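Local coordinates for oxidoreductase, Gfo/Idh/MocA family (Pseudomonas syringae pv. tomato, PDB 3DTY), which probably acts as a nucleotide-dependent oxidoreductase of the Gfo/Idh/MocA family, with an N-terminal Rossmann domain, and binds magnesium, at residues 376-379 against 380-384. Numbering follows the deposited sequence.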
loop_
_atom_site.group_PDB
_atom_site.type_symbol
_atom_site.label_atom_id
_atom_site.label_comp_id
_atom_site.label_asym_id
_atom_site.label_seq_id
_atom_site.Cartn_x
_atom_site.Cartn_y
_atom_site.Cartn_z
ATOM N N ARG A 376 21.055 -27.085 -12.578
ATOM C CA ARG A 376 20.382 -27.082 -13.874
ATOM C C ARG A 376 20.340 -25.663 -14.460
ATOM O O ARG A 376 20.573 -25.480 -15.649
ATOM C CB ARG A 376 18.953 -27.640 -13.757
ATOM C CG ARG A 376 18.862 -28.988 -13.029
ATOM C CD ARG A 376 19.866 -30.003 -13.571
ATOM N NE ARG A 376 19.501 -30.508 -14.892
ATOM C CZ ARG A 376 20.295 -31.257 -15.651
ATOM N NH1 ARG A 376 21.508 -31.586 -15.224
ATOM N NH2 ARG A 376 19.871 -31.689 -16.832
ATOM N N CYS A 377 20.031 -24.663 -13.635
ATOM C CA CYS A 377 19.996 -23.283 -14.119
ATOM C C CYS A 377 21.367 -22.880 -14.654
ATOM O O CYS A 377 21.470 -22.255 -15.714
ATOM C CB CYS A 377 19.586 -22.319 -13.004
ATOM S SG CYS A 377 17.835 -22.376 -12.582
ATOM N N VAL A 378 22.421 -23.241 -13.925
ATOM C CA VAL A 378 23.776 -22.906 -14.355
ATOM C C VAL A 378 24.103 -23.571 -15.693
ATOM O O VAL A 378 24.706 -22.951 -16.574
ATOM C CB VAL A 378 24.830 -23.334 -13.307
ATOM C CG1 VAL A 378 26.231 -23.113 -13.866
ATOM C CG2 VAL A 378 24.649 -22.520 -12.018
ATOM N N LEU A 379 23.698 -24.831 -15.841
ATOM C CA LEU A 379 23.938 -25.570 -17.073
ATOM C C LEU A 379 23.200 -24.887 -18.219
ATOM O O LEU A 379 23.744 -24.720 -19.312
ATOM C CB LEU A 379 23.449 -27.019 -16.939
ATOM C CG LEU A 379 23.730 -27.910 -18.154
ATOM C CD1 LEU A 379 25.227 -28.125 -18.295
ATOM C CD2 LEU A 379 23.006 -29.241 -18.007
ATOM N N SER A 380 21.953 -24.491 -17.974
ATOM C CA SER A 380 21.189 -23.823 -19.020
ATOM C C SER A 380 21.839 -22.485 -19.374
ATOM O O SER A 380 22.090 -22.204 -20.547
ATOM C CB SER A 380 19.746 -23.585 -18.578
ATOM O OG SER A 380 19.039 -22.905 -19.595
ATOM N N ALA A 381 22.120 -21.685 -18.347
ATOM C CA ALA A 381 22.739 -20.370 -18.507
ATOM C C ALA A 381 24.080 -20.423 -19.232
ATOM O O ALA A 381 24.357 -19.580 -20.084
ATOM C CB ALA A 381 22.910 -19.701 -17.143
ATOM N N ASP A 382 24.917 -21.400 -18.893
ATOM C CA ASP A 382 26.218 -21.538 -19.546
ATOM C C ASP A 382 26.041 -21.974 -20.998
ATOM O O ASP A 382 26.964 -21.878 -21.796
ATOM C CB ASP A 382 27.103 -22.568 -18.822
ATOM C CG ASP A 382 27.673 -22.051 -17.506
ATOM O OD1 ASP A 382 27.775 -20.820 -17.326
ATOM O OD2 ASP A 382 28.040 -22.887 -16.649
ATOM N N ASN A 383 24.854 -22.459 -21.343
ATOM C CA ASN A 383 24.602 -22.910 -22.704
ATOM C C ASN A 383 23.550 -22.083 -23.424
ATOM O O ASN A 383 22.682 -22.604 -24.120
ATOM C CB ASN A 383 24.235 -24.391 -22.689
ATOM C CG ASN A 383 25.447 -25.270 -22.450
ATOM O OD1 ASN A 383 26.286 -25.432 -23.341
ATOM N ND2 ASN A 383 25.565 -25.816 -21.237
ATOM N N ASP A 384 23.672 -20.775 -23.234
ATOM C CA ASP A 384 22.816 -19.756 -23.820
ATOM C C ASP A 384 21.316 -19.938 -23.641
ATOM O O ASP A 384 20.539 -19.687 -24.562
ATOM C CB ASP A 384 23.151 -19.577 -25.303
ATOM C CG ASP A 384 22.730 -18.211 -25.830
ATOM O OD1 ASP A 384 22.594 -17.274 -25.011
ATOM O OD2 ASP A 384 22.549 -18.069 -27.056
#
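Asn383 swings its amide back over the last turn of helix 364-382, where ND2 donates to Leu379 O at 2.9 Å and comes within 3.8 Å of Leu379 CD1, a methyl that leucine offers to the amide. The bond is fairly straight (159° at the hydrogen), and the acceptor lies close to the amide plane. With CG set beside its own backbone N (chi1 -75°), the side chain can reach Leu379 O, which Asn383 N meets only weakly, at 3.2 Å. That N turns instead to Ser380 O (2.9 Å), so asparagine suits this C-terminal position by supplying the main donor to Leu379 O. The turn before is regular: Asp382 N bonds Val378 O at 2.8 Å, and Ala381 N takes Cys377 O likewise.

One turn apart, Val378 and Asp382 lie side by side and point the same way. Branched Val378 puts CG1, anti to its backbone N (chi1 173°), 3.3 Å from Asp382 OD2, while Arg231 meets the aspartate's charge in a salt bridge to OD1.

The buried Ser380 is small enough to lie against the sheet, and its OG hydrogen-bonds Cys229 N and Ile386 O. Compact Cys377 and Ala381 rest on strand 224-232 and Arg376 reaches strand 388-389, at the end of the mixed sheet as counted within this chain; beyond the helix, Asp384 bonds Arg226 and Trp387 of the second subunit.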